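Local coordinates for protein PlzA (Borrelia burgdorferi, PDB 7MIE) that binds the bacterial second messenger c-di-GMP through its PilZ-type domain and probably serves as a receptor in c-di-GMP signalling, at residues Ile173-Asp178 / Lys204-Gly209; Ser187-Ile192 / Lys200-Asp205; Asp228-Phe233 / Phe241-Ser246. One frame throughout, in Å; residues are numbered along the deposited sequence.

Contact 1: Ile173-Asp178 / Lys204-Gly209. With C2E (9,9'-[(2R,3R,3aS,5S,7aR,9R,10R,10aS,12S,14aR)-3,5,10,12-tetrahydroxy-5,12-dioxidooctahydro-2H,7H-difuro[3,2-d:3',2'-j][1,3,7,9,2,8]tetraoxadiphosphacyclododecine-2,9-diyl]bis(2-amino-1,9-dihydro-6H-purin-6-one)), chain C.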
loop_
_atom_site.group_PDB
_atom_site.type_symbol
_atom_site.label_atom_id
_atom_site.label_comp_id
_atom_site.label_asym_id
_atom_site.label_seq_id
_atom_site.Cartn_x
_atom_site.Cartn_y
_atom_site.Cartn_z
ATOM N N ILE A 173 -8.090 -4.370 9.433
ATOM C CA ILE A 173 -9.341 -4.854 8.865
ATOM C C ILE A 173 -9.920 -5.918 9.790
ATOM O O ILE A 173 -9.342 -6.988 9.922
ATOM C CB ILE A 173 -9.083 -5.445 7.463
ATOM C CG1 ILE A 173 -8.423 -4.424 6.527
ATOM C CG2 ILE A 173 -10.403 -5.991 6.879
ATOM C CD1 ILE A 173 -7.794 -5.057 5.243
ATOM N N ILE A 174 -11.087 -5.647 10.409
ATOM C CA ILE A 174 -11.720 -6.641 11.267
ATOM C C ILE A 174 -12.448 -7.637 10.387
ATOM O O ILE A 174 -13.187 -7.222 9.495
ATOM C CB ILE A 174 -12.718 -5.978 12.260
ATOM C CG1 ILE A 174 -11.978 -5.053 13.229
ATOM C CG2 ILE A 174 -13.511 -7.046 13.013
ATOM C CD1 ILE A 174 -12.881 -4.230 14.133
ATOM N N ILE A 175 -12.244 -8.934 10.647
ATOM C CA ILE A 175 -12.811 -9.985 9.811
ATOM C C ILE A 175 -14.261 -10.203 10.223
ATOM O O ILE A 175 -14.514 -10.529 11.368
ATOM C CB ILE A 175 -12.000 -11.278 9.991
ATOM C CG1 ILE A 175 -10.564 -11.031 9.497
ATOM C CG2 ILE A 175 -12.657 -12.455 9.273
ATOM C CD1 ILE A 175 -10.436 -10.585 8.033
ATOM N N ASP A 176 -15.175 -9.986 9.287
ATOM C CA ASP A 176 -16.597 -10.178 9.544
ATOM C C ASP A 176 -17.256 -10.445 8.197
ATOM O O ASP A 176 -16.565 -10.539 7.194
ATOM C CB ASP A 176 -17.194 -8.988 10.312
ATOM C CG ASP A 176 -17.237 -7.675 9.542
ATOM O OD1 ASP A 176 -17.075 -7.694 8.311
ATOM O OD2 ASP A 176 -17.419 -6.626 10.187
ATOM N N LYS A 177 -18.591 -10.624 8.192
ATOM C CA LYS A 177 -19.319 -10.921 6.968
ATOM C C LYS A 177 -19.023 -9.905 5.867
ATOM O O LYS A 177 -18.825 -10.299 4.727
ATOM C CB LYS A 177 -20.827 -10.936 7.241
ATOM C CG LYS A 177 -21.329 -9.735 8.032
ATOM C CD LYS A 177 -22.476 -9.013 7.363
ATOM C CE LYS A 177 -23.277 -8.180 8.341
ATOM N NZ LYS A 177 -23.867 -6.987 7.686
ATOM N N ASP A 178 -18.932 -8.610 6.201
ATOM C CA ASP A 178 -18.707 -7.602 5.176
ATOM C C ASP A 178 -17.264 -7.665 4.650
ATOM O O ASP A 178 -17.026 -7.591 3.453
ATOM C CB ASP A 178 -18.991 -6.204 5.712
ATOM C CG ASP A 178 -20.459 -5.952 6.040
ATOM O OD1 ASP A 178 -21.312 -6.407 5.258
ATOM O OD2 ASP A 178 -20.733 -5.279 7.069
ATOM N N LYS A 204 -8.923 -12.896 13.070
ATOM C CA LYS A 204 -9.770 -11.871 13.669
ATOM C C LYS A 204 -9.538 -10.506 13.020
ATOM O O LYS A 204 -10.496 -9.760 12.858
ATOM C CB LYS A 204 -9.579 -11.806 15.185
ATOM C CG LYS A 204 -9.871 -13.114 15.915
ATOM C CD LYS A 204 -11.099 -13.880 15.412
ATOM C CE LYS A 204 -12.432 -13.301 15.859
ATOM N NZ LYS A 204 -13.586 -14.104 15.362
ATOM N N ASP A 205 -8.278 -10.176 12.675
ATOM C CA ASP A 205 -8.004 -8.954 11.933
ATOM C C ASP A 205 -6.723 -9.098 11.116
ATOM O O ASP A 205 -5.889 -9.972 11.402
ATOM C CB ASP A 205 -8.072 -7.698 12.823
ATOM C CG ASP A 205 -6.974 -7.531 13.864
ATOM O OD1 ASP A 205 -5.811 -7.609 13.486
ATOM O OD2 ASP A 205 -7.312 -7.278 15.077
ATOM N N LEU A 206 -6.634 -8.274 10.069
ATOM C CA LEU A 206 -5.479 -8.249 9.168
ATOM C C LEU A 206 -5.038 -6.806 8.938
ATOM O O LEU A 206 -5.864 -5.899 8.894
ATOM C CB LEU A 206 -5.850 -8.832 7.794
ATOM C CG LEU A 206 -6.173 -10.330 7.738
ATOM C CD1 LEU A 206 -6.576 -10.737 6.309
ATOM C CD2 LEU A 206 -4.934 -11.136 8.173
ATOM N N SER A 207 -3.738 -6.620 8.679
ATOM C CA SER A 207 -3.258 -5.330 8.228
ATOM C C SER A 207 -2.044 -5.566 7.340
ATOM O O SER A 207 -1.589 -6.704 7.178
ATOM C CB SER A 207 -2.943 -4.456 9.430
ATOM O OG SER A 207 -1.840 -5.018 10.124
ATOM N N TYR A 208 -1.495 -4.488 6.776
ATOM C CA TYR A 208 -0.305 -4.595 5.949
ATOM C C TYR A 208 0.819 -5.330 6.694
ATOM O O TYR A 208 1.552 -6.089 6.074
ATOM C CB TYR A 208 0.164 -3.180 5.550
ATOM C CG TYR A 208 -0.552 -2.583 4.352
ATOM C CD1 TYR A 208 -0.583 -3.251 3.133
ATOM C CD2 TYR A 208 -1.159 -1.332 4.436
ATOM C CE1 TYR A 208 -1.231 -2.722 2.017
ATOM C CE2 TYR A 208 -1.748 -0.754 3.312
ATOM C CZ TYR A 208 -1.799 -1.452 2.121
ATOM O OH TYR A 208 -2.385 -0.906 1.013
ATOM N N GLY A 209 0.909 -5.120 8.009
ATOM C CA GLY A 209 2.082 -5.570 8.754
ATOM C C GLY A 209 1.853 -6.763 9.687
ATOM O O GLY A 209 2.805 -7.217 10.347
HETATM P P1 C2E C . 5.008 -3.705 17.209
HETATM O O2P C2E C . 4.378 -4.196 18.440
HETATM O O1P C2E C . 6.418 -4.096 16.844
HETATM O "O5'" C2E C . 4.122 -4.355 16.035
HETATM C "C5'" C2E C . 4.574 -4.190 14.681
HETATM C "C4'" C2E C . 3.419 -4.429 13.736
HETATM O "O4'" C2E C . 2.879 -5.751 13.955
HETATM C "C3'" C2E C . 2.209 -3.509 13.927
HETATM O "O3'" C2E C . 2.479 -2.303 13.222
HETATM C "C2'" C2E C . 1.167 -4.320 13.110
HETATM O "O2'" C2E C . 1.439 -4.188 11.729
HETATM C "C1'" C2E C . 1.538 -5.763 13.497
HETATM N N9 C2E C . 0.685 -6.282 14.555
HETATM C C8 C2E C . 0.976 -6.539 15.875
HETATM N N7 C2E C . -0.042 -7.007 16.546
HETATM C C5 C2E C . -1.079 -7.019 15.608
HETATM C C6 C2E C . -2.435 -7.394 15.747
HETATM O O6 C2E C . -3.012 -7.737 16.790
HETATM N N1 C2E C . -3.133 -7.237 14.536
HETATM C C2 C2E C . -2.583 -6.798 13.348
HETATM N N2 C2E C . -3.392 -6.693 12.272
HETATM N N3 C2E C . -1.311 -6.440 13.213
HETATM C C4 C2E C . -0.631 -6.582 14.385
HETATM P P11 C2E C . 1.584 -1.004 13.594
HETATM O O21 C2E C . 1.974 -0.003 12.561
HETATM O O11 C2E C . 0.149 -1.457 13.631
HETATM O O5A C2E C . 2.051 -0.674 15.103
HETATM C C5A C2E C . 3.345 -0.029 15.218
HETATM C C4A C2E C . 3.764 -0.060 16.661
HETATM O O4A C2E C . 2.846 0.723 17.458
HETATM C C3A C2E C . 3.726 -1.452 17.293
HETATM O O3A C2E C . 4.925 -2.122 16.911
HETATM C C2A C2E C . 3.610 -1.086 18.770
HETATM O O2A C2E C . 4.851 -0.671 19.322
HETATM C C1A C2E C . 2.622 0.083 18.683
HETATM N N91 C2E C . 1.229 -0.290 18.836
HETATM C C81 C2E C . 0.257 -0.344 17.859
HETATM N N71 C2E C . -0.899 -0.726 18.340
HETATM C C51 C2E C . -0.684 -0.920 19.707
HETATM C C61 C2E C . -1.571 -1.324 20.748
HETATM O O61 C2E C . -2.780 -1.584 20.710
HETATM N N11 C2E C . -0.922 -1.379 21.978
HETATM C C21 C2E C . 0.413 -1.142 22.188
HETATM N N21 C2E C . 0.838 -1.267 23.458
HETATM N N31 C2E C . 1.244 -0.719 21.234
HETATM C C41 C2E C . 0.627 -0.654 20.013
#

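Contact 2: Ser187-Ile192 / Lys200-Asp205. With C2E (9,9'-[(2R,3R,3aS,5S,7aR,9R,10R,10aS,12S,14aR)-3,5,10,12-tetrahydroxy-5,12-dioxidooctahydro-2H,7H-difuro[3,2-d:3',2'-j][1,3,7,9,2,8]tetraoxadiphosphacyclododecine-2,9-diyl]bis(2-amino-1,9-dihydro-6H-purin-6-one)), chain C.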
loop_
_atom_site.group_PDB
_atom_site.type_symbol
_atom_site.label_atom_id
_atom_site.label_comp_id
_atom_site.label_asym_id
_atom_site.label_seq_id
_atom_site.Cartn_x
_atom_site.Cartn_y
_atom_site.Cartn_z
ATOM N N SER A 187 -12.516 -17.435 3.550
ATOM C CA SER A 187 -13.001 -17.579 4.904
ATOM C C SER A 187 -11.934 -17.066 5.854
ATOM O O SER A 187 -10.850 -16.673 5.419
ATOM C CB SER A 187 -13.312 -19.035 5.223
ATOM O OG SER A 187 -12.126 -19.699 5.638
ATOM N N ASP A 188 -12.293 -17.112 7.141
ATOM C CA ASP A 188 -11.470 -16.726 8.268
ATOM C C ASP A 188 -10.529 -17.845 8.711
ATOM O O ASP A 188 -9.821 -17.687 9.704
ATOM C CB ASP A 188 -12.358 -16.222 9.405
ATOM C CG ASP A 188 -13.219 -17.268 10.100
ATOM O OD1 ASP A 188 -13.326 -18.412 9.593
ATOM O OD2 ASP A 188 -13.763 -16.929 11.151
ATOM N N LYS A 189 -10.517 -18.978 7.994
ATOM C CA LYS A 189 -9.728 -20.102 8.480
ATOM C C LYS A 189 -8.278 -19.940 8.046
ATOM O O LYS A 189 -8.008 -19.637 6.892
ATOM C CB LYS A 189 -10.267 -21.440 7.967
ATOM C CG LYS A 189 -11.611 -21.870 8.544
ATOM C CD LYS A 189 -11.873 -23.349 8.338
ATOM C CE LYS A 189 -13.345 -23.653 8.151
ATOM N NZ LYS A 189 -13.866 -23.019 6.916
ATOM N N ALA A 190 -7.357 -20.149 8.990
ATOM C CA ALA A 190 -5.935 -20.080 8.699
ATOM C C ALA A 190 -5.184 -21.081 9.572
ATOM O O ALA A 190 -5.792 -21.845 10.327
ATOM C CB ALA A 190 -5.412 -18.672 8.913
ATOM N N PHE A 191 -3.854 -21.048 9.449
ATOM C CA PHE A 191 -2.969 -21.950 10.162
ATOM C C PHE A 191 -1.822 -21.147 10.749
ATOM O O PHE A 191 -1.372 -20.178 10.137
ATOM C CB PHE A 191 -2.397 -23.011 9.214
ATOM C CG PHE A 191 -3.421 -23.952 8.631
ATOM C CD1 PHE A 191 -4.015 -24.933 9.416
ATOM C CD2 PHE A 191 -3.791 -23.862 7.300
ATOM C CE1 PHE A 191 -4.971 -25.793 8.891
ATOM C CE2 PHE A 191 -4.739 -24.728 6.768
ATOM C CZ PHE A 191 -5.326 -25.696 7.562
ATOM N N ILE A 192 -1.369 -21.591 11.923
ATOM C CA ILE A 192 -0.188 -21.100 12.606
ATOM C C ILE A 192 0.770 -22.281 12.793
ATOM O O ILE A 192 0.350 -23.342 13.255
ATOM C CB ILE A 192 -0.636 -20.471 13.947
ATOM C CG1 ILE A 192 -1.275 -19.099 13.725
ATOM C CG2 ILE A 192 0.512 -20.382 14.941
ATOM C CD1 ILE A 192 -0.316 -18.049 13.200
ATOM N N LYS A 200 -4.671 -25.021 13.695
ATOM C CA LYS A 200 -5.770 -24.254 13.135
ATOM C C LYS A 200 -5.917 -22.956 13.920
ATOM O O LYS A 200 -5.610 -22.903 15.113
ATOM C CB LYS A 200 -7.085 -25.022 13.281
ATOM C CG LYS A 200 -7.442 -25.972 12.151
ATOM C CD LYS A 200 -8.943 -26.212 12.056
ATOM C CE LYS A 200 -9.298 -27.660 11.791
ATOM N NZ LYS A 200 -8.238 -28.347 11.015
ATOM N N CYS A 201 -6.386 -21.902 13.240
ATOM C CA CYS A 201 -6.749 -20.688 13.951
ATOM C C CYS A 201 -7.836 -19.961 13.165
ATOM O O CYS A 201 -8.114 -20.330 12.030
ATOM C CB CYS A 201 -5.520 -19.821 14.226
ATOM S SG CYS A 201 -4.721 -19.162 12.737
ATOM N N LEU A 202 -8.458 -18.950 13.783
ATOM C CA LEU A 202 -9.380 -18.083 13.058
ATOM C C LEU A 202 -8.747 -16.692 12.925
ATOM O O LEU A 202 -8.221 -16.167 13.902
ATOM C CB LEU A 202 -10.723 -18.008 13.798
ATOM C CG LEU A 202 -11.491 -19.329 13.907
ATOM C CD1 LEU A 202 -12.887 -19.110 14.469
ATOM C CD2 LEU A 202 -11.552 -20.034 12.557
ATOM N N ILE A 203 -8.778 -16.117 11.713
ATOM C CA ILE A 203 -8.318 -14.731 11.553
ATOM C C ILE A 203 -9.364 -13.779 12.161
ATOM O O ILE A 203 -10.533 -13.809 11.765
ATOM C CB ILE A 203 -8.040 -14.381 10.074
ATOM C CG1 ILE A 203 -7.171 -15.426 9.349
ATOM C CG2 ILE A 203 -7.456 -12.958 9.989
ATOM C CD1 ILE A 203 -7.187 -15.301 7.839
ATOM N N LYS A 204 -8.923 -12.896 13.070
ATOM C CA LYS A 204 -9.770 -11.871 13.669
ATOM C C LYS A 204 -9.538 -10.506 13.020
ATOM O O LYS A 204 -10.496 -9.760 12.858
ATOM C CB LYS A 204 -9.579 -11.806 15.185
ATOM C CG LYS A 204 -9.871 -13.114 15.915
ATOM C CD LYS A 204 -11.099 -13.880 15.412
ATOM C CE LYS A 204 -12.432 -13.301 15.859
ATOM N NZ LYS A 204 -13.586 -14.104 15.362
ATOM N N ASP A 205 -8.278 -10.176 12.675
ATOM C CA ASP A 205 -8.004 -8.954 11.933
ATOM C C ASP A 205 -6.723 -9.098 11.116
ATOM O O ASP A 205 -5.889 -9.972 11.402
ATOM C CB ASP A 205 -8.072 -7.698 12.823
ATOM C CG ASP A 205 -6.974 -7.531 13.864
ATOM O OD1 ASP A 205 -5.811 -7.609 13.486
ATOM O OD2 ASP A 205 -7.312 -7.278 15.077
HETATM P P1 C2E C . 5.008 -3.705 17.209
HETATM O O2P C2E C . 4.378 -4.196 18.440
HETATM O O1P C2E C . 6.418 -4.096 16.844
HETATM O "O5'" C2E C . 4.122 -4.355 16.035
HETATM C "C5'" C2E C . 4.574 -4.190 14.681
HETATM C "C4'" C2E C . 3.419 -4.429 13.736
HETATM O "O4'" C2E C . 2.879 -5.751 13.955
HETATM C "C3'" C2E C . 2.209 -3.509 13.927
HETATM O "O3'" C2E C . 2.479 -2.303 13.222
HETATM C "C2'" C2E C . 1.167 -4.320 13.110
HETATM O "O2'" C2E C . 1.439 -4.188 11.729
HETATM C "C1'" C2E C . 1.538 -5.763 13.497
HETATM N N9 C2E C . 0.685 -6.282 14.555
HETATM C C8 C2E C . 0.976 -6.539 15.875
HETATM N N7 C2E C . -0.042 -7.007 16.546
HETATM C C5 C2E C . -1.079 -7.019 15.608
HETATM C C6 C2E C . -2.435 -7.394 15.747
HETATM O O6 C2E C . -3.012 -7.737 16.790
HETATM N N1 C2E C . -3.133 -7.237 14.536
HETATM C C2 C2E C . -2.583 -6.798 13.348
HETATM N N2 C2E C . -3.392 -6.693 12.272
HETATM N N3 C2E C . -1.311 -6.440 13.213
HETATM C C4 C2E C . -0.631 -6.582 14.385
HETATM P P11 C2E C . 1.584 -1.004 13.594
HETATM O O21 C2E C . 1.974 -0.003 12.561
HETATM O O11 C2E C . 0.149 -1.457 13.631
HETATM O O5A C2E C . 2.051 -0.674 15.103
HETATM C C5A C2E C . 3.345 -0.029 15.218
HETATM C C4A C2E C . 3.764 -0.060 16.661
HETATM O O4A C2E C . 2.846 0.723 17.458
HETATM C C3A C2E C . 3.726 -1.452 17.293
HETATM O O3A C2E C . 4.925 -2.122 16.911
HETATM C C2A C2E C . 3.610 -1.086 18.770
HETATM O O2A C2E C . 4.851 -0.671 19.322
HETATM C C1A C2E C . 2.622 0.083 18.683
HETATM N N91 C2E C . 1.229 -0.290 18.836
HETATM C C81 C2E C . 0.257 -0.344 17.859
HETATM N N71 C2E C . -0.899 -0.726 18.340
HETATM C C51 C2E C . -0.684 -0.920 19.707
HETATM C C61 C2E C . -1.571 -1.324 20.748
HETATM O O61 C2E C . -2.780 -1.584 20.710
HETATM N N11 C2E C . -0.922 -1.379 21.978
HETATM C C21 C2E C . 0.413 -1.142 22.188
HETATM N N21 C2E C . 0.838 -1.267 23.458
HETATM N N31 C2E C . 1.244 -0.719 21.234
HETATM C C41 C2E C . 0.627 -0.654 20.013
HETATM O O HOH W 1 -13.094 -14.602 12.160
#

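Contact 3: Asp228-Phe233 / Phe241-Ser246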
loop_
_atom_site.group_PDB
_atom_site.type_symbol
_atom_site.label_atom_id
_atom_site.label_comp_id
_atom_site.label_asym_id
_atom_site.label_seq_id
_atom_site.Cartn_x
_atom_site.Cartn_y
_atom_site.Cartn_z
ATOM N N ASP A 228 8.970 -17.307 16.914
ATOM C CA ASP A 228 8.926 -17.245 15.465
ATOM C C ASP A 228 7.822 -18.167 14.972
ATOM O O ASP A 228 7.662 -19.274 15.485
ATOM C CB ASP A 228 10.212 -17.780 14.838
ATOM C CG ASP A 228 11.294 -16.742 14.600
ATOM O OD1 ASP A 228 11.121 -15.574 15.024
ATOM O OD2 ASP A 228 12.315 -17.115 13.994
ATOM N N LEU A 229 7.081 -17.713 13.950
ATOM C CA LEU A 229 5.994 -18.523 13.442
ATOM C C LEU A 229 5.775 -18.275 11.956
ATOM O O LEU A 229 6.363 -17.388 11.358
ATOM C CB LEU A 229 4.731 -18.245 14.260
ATOM C CG LEU A 229 4.269 -16.790 14.264
ATOM C CD1 LEU A 229 3.433 -16.499 13.020
ATOM C CD2 LEU A 229 3.472 -16.498 15.520
ATOM N N ILE A 230 4.951 -19.132 11.360
ATOM C CA ILE A 230 4.571 -18.986 9.973
ATOM C C ILE A 230 3.046 -18.974 9.956
ATOM O O ILE A 230 2.394 -19.877 10.487
ATOM C CB ILE A 230 5.191 -20.075 9.063
ATOM C CG1 ILE A 230 6.717 -19.947 8.996
ATOM C CG2 ILE A 230 4.579 -20.016 7.673
ATOM C CD1 ILE A 230 7.441 -21.208 8.591
ATOM N N PHE A 231 2.497 -17.869 9.440
ATOM C CA PHE A 231 1.057 -17.711 9.312
ATOM C C PHE A 231 0.692 -18.027 7.876
ATOM O O PHE A 231 1.337 -17.552 6.953
ATOM C CB PHE A 231 0.692 -16.261 9.671
ATOM C CG PHE A 231 -0.698 -15.781 9.323
ATOM C CD1 PHE A 231 -1.805 -16.308 9.970
ATOM C CD2 PHE A 231 -0.891 -14.755 8.401
ATOM C CE1 PHE A 231 -3.078 -15.817 9.696
ATOM C CE2 PHE A 231 -2.165 -14.261 8.130
ATOM C CZ PHE A 231 -3.252 -14.806 8.775
ATOM N N SER A 232 -0.353 -18.839 7.693
ATOM C CA SER A 232 -0.721 -19.199 6.343
ATOM C C SER A 232 -2.224 -19.382 6.219
ATOM O O SER A 232 -2.941 -19.648 7.199
ATOM C CB SER A 232 0.045 -20.451 5.892
ATOM O OG SER A 232 -0.446 -21.590 6.576
ATOM N N PHE A 233 -2.686 -19.204 4.985
ATOM C CA PHE A 233 -4.070 -19.496 4.658
ATOM C C PHE A 233 -4.187 -19.862 3.183
ATOM O O PHE A 233 -3.363 -19.472 2.362
ATOM C CB PHE A 233 -4.958 -18.283 4.942
ATOM C CG PHE A 233 -4.422 -16.973 4.408
ATOM C CD1 PHE A 233 -3.564 -16.188 5.176
ATOM C CD2 PHE A 233 -4.818 -16.491 3.166
ATOM C CE1 PHE A 233 -3.103 -14.967 4.693
ATOM C CE2 PHE A 233 -4.360 -15.268 2.690
ATOM C CZ PHE A 233 -3.505 -14.502 3.456
ATOM N N PHE A 241 2.126 -18.243 2.659
ATOM C CA PHE A 241 2.905 -18.415 3.870
ATOM C C PHE A 241 3.598 -17.092 4.173
ATOM O O PHE A 241 4.253 -16.510 3.301
ATOM C CB PHE A 241 3.957 -19.515 3.695
ATOM C CG PHE A 241 3.354 -20.869 3.422
ATOM C CD1 PHE A 241 2.966 -21.700 4.463
ATOM C CD2 PHE A 241 3.122 -21.285 2.121
ATOM C CE1 PHE A 241 2.356 -22.923 4.209
ATOM C CE2 PHE A 241 2.531 -22.515 1.864
ATOM C CZ PHE A 241 2.149 -23.329 2.906
ATOM N N ILE A 242 3.450 -16.652 5.427
ATOM C CA ILE A 242 4.085 -15.416 5.873
ATOM C C ILE A 242 4.787 -15.680 7.190
ATOM O O ILE A 242 4.167 -16.028 8.190
ATOM C CB ILE A 242 3.044 -14.282 6.047
ATOM C CG1 ILE A 242 2.085 -14.236 4.855
ATOM C CG2 ILE A 242 3.750 -12.949 6.274
ATOM C CD1 ILE A 242 0.933 -13.265 5.019
ATOM N N GLU A 243 6.094 -15.400 7.201
ATOM C CA GLU A 243 6.892 -15.537 8.407
ATOM C C GLU A 243 6.712 -14.294 9.269
ATOM O O GLU A 243 6.620 -13.182 8.751
ATOM C CB GLU A 243 8.351 -15.741 7.998
ATOM C CG GLU A 243 8.510 -16.954 7.083
ATOM C CD GLU A 243 9.946 -17.230 6.637
ATOM O OE1 GLU A 243 10.839 -17.121 7.495
ATOM O OE2 GLU A 243 10.170 -17.511 5.420
ATOM N N GLY A 244 6.656 -14.513 10.579
ATOM C CA GLY A 244 6.443 -13.427 11.523
ATOM C C GLY A 244 6.819 -13.824 12.949
ATOM O O GLY A 244 7.363 -14.904 13.187
ATOM N N LYS A 245 6.546 -12.911 13.885
ATOM C CA LYS A 245 6.861 -13.065 15.298
ATOM C C LYS A 245 5.636 -12.683 16.116
ATOM O O LYS A 245 4.849 -11.826 15.712
ATOM C CB LYS A 245 8.034 -12.154 15.675
ATOM C CG LYS A 245 9.326 -12.486 14.938
ATOM C CD LYS A 245 10.546 -11.738 15.429
ATOM C CE LYS A 245 11.765 -11.927 14.544
ATOM N NZ LYS A 245 11.719 -13.197 13.777
ATOM N N SER A 246 5.486 -13.328 17.269
ATOM C CA SER A 246 4.384 -13.035 18.167
ATOM C C SER A 246 4.623 -11.688 18.847
ATOM O O SER A 246 5.770 -11.295 19.062
ATOM C CB SER A 246 4.184 -14.144 19.155
ATOM O OG SER A 246 5.338 -14.230 19.983
#

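Contact 1: Ile173-Asp178 / Lys204-Gly209
Ile-173 and Leu-206 face each other as an antiparallel hydrogen-bonded pair and carry the close-packed half of this contact. Their backbones exchange two bonds, Ile-173 N to Leu-206 O at 2.8 Å and Leu-206 N to Ile-173 O at 3.0 Å, and both side chains lie buried on one face of the sheet, covered by helix 273-283. Two residues further along, Ile-175 N gives a nearly straight bond to Lys-204 O (2.9 Å). Its CG1, set beside its own backbone N (chi1 -63°), lies 3.6 Å from that same Lys-204 O, and its CD1 meets Leu-206 CD1 at 4.2 Å.

The other face is looser. Ile-174 is exposed and touches lightly, its CA 3.7 Å from Lys-204 O and 4.1 Å from Asp-205 CB. Asp-205 turns its carboxylate away from the neighbouring strand, toward c-di-GMP: OD1 takes bonds from both N1 and N2 of one guanine, each 2.9 Å long. Lys-204 and Asp-205 form a classic beta bulge opposite Leu-212, just where the strand enters the nucleotide site, which Arg-172 and Arg-168 help to complete. A single carboxylate oxygen thus accepts from two nitrogens of one guanine, while the buried pair on the other face ties the ligand-bearing strand into the sheet; Arg-172 nearby would probably help to stabilise its negative charge.

Contact 2: Ser187-Ile192 / Lys200-Asp205
Ala-190 and Cys-201 form the hydrogen-bonded pair at the middle of this antiparallel hairpin, bonded by Ala-190 N to Cys-201 O (3.1 Å) and Cys-201 N to Ala-190 O (3.0 Å). On their buried face Ala-190 CB touches Ile-203 CG1 at 3.7 Å as well as the cysteine sulfur. With chi1 near 65°, Cys-201 SG sits between its own backbone N and carbonyl carbon, and from there it also reaches Ile-192 CG1 at 3.6 Å. Phe-231 and Phe-233 of strand 228-233 pack against Ala-190 and extend this small apolar cluster.

Asp-188, where the hairpin opens, can be followed outward. Its CB lies 3.8 Å from Ile-203 O. Beyond it, CG and then OD1 pass the CD2 methyl of Leu-202, the two side chains crossing at a slant, with OD1 3.8 Å from that methyl. OD2 finally receives a bond from a water at 2.6 Å. The same water donates to Ile-203 O and accepts from Lys-204 NZ, so it bridges the carboxylate and the ammonium group, which do not touch directly, and also satisfies the carbonyl. On the outward face, Phe-191 and Lys-200 run side by side, the lysine CG meeting the ring obliquely.

The backbone of Asp-188 takes part too, its O accepting a straight bond from Ile-203 N in the carbonyl plane. Main-chain and water-mediated links therefore hold the open end of the hairpin together, and the nearby Lys-204 probably helps to keep the Asp-188 carboxylate ionised.

Contact 3: Asp228-Phe233 / Phe241-Ser246
The Phe-241 ring meets Ile-230 at its edge: the CG2 methyl lies in the ring plane, 4.0 Å from CD1. Ser-232 CB comes still nearer to CD1, 3.5 Å away, but approaches obliquely. Phe-231 is likewise touched at the edge, near its plane, by Ile-242 CD1, 4.1 Å from its CD2. The two side chains lie alongside each other and point the same way, the Phe-231 ring reaching out anti to its own backbone nitrogen (chi1 167°). Phe-233 approaches the same Ile-242 methyl from the next position but one.

These contacts sort onto the two faces of an antiparallel hairpin. Leu-229, Phe-231 and Ile-242 occupy the buried face, where Phe-233 and Ile-242 also meet Tyr-275 of helix 273-283 and where Gly-244 brings no side chain opposite Leu-229. Two hydrogen-bonded pairs, Leu-229 with Gly-244 and Phe-231 with Ile-242, each exchange two backbone bonds; Phe-231 N to Ile-242 O measures 2.8 Å.

The face bearing Ile-230 and Phe-241 has a charged end. Lys-245 runs alongside Asp-228 and bends at its last torsion, bringing NZ to Asp-228 OD1 at 2.8 Å, on the syn side but 31° out of the carboxylate plane. Glu-243 aligns its aliphatic CG with Ile-230 CG1, while its carboxylate is paired with Lys-270. The hairpin thus sets an apolar face against the domain interior and puts its ion pairs on the outer one, where the exposed Asp-228–Lys-245 bridge is probably weakened by competing water.

In the fold
From the N terminus the chain first builds a separate seven-stranded sheet and helix 149-164, then enters strand 173-174 and helix 177-182 and returns along strand 198-207, which closes contact 1. Contact 2, the hairpin of strands 189-193 and 198-207, nests inside that loop; the two share Lys-204 and Asp-205, and Ile-175 packs on Ile-203 and Asp-188. Contact 3 follows in series, a second hairpin that crosses neither. It joins the same antiparallel sheet because strand 228-233 lies beside strand 189-193, with a probable hydrogen bond from Phe-191 N to Ser-232 O, while Leu-206 of contact 1 reaches Phe-231. Together they tie both hairpins and strand 173-174 into the c-di-GMP-binding domain.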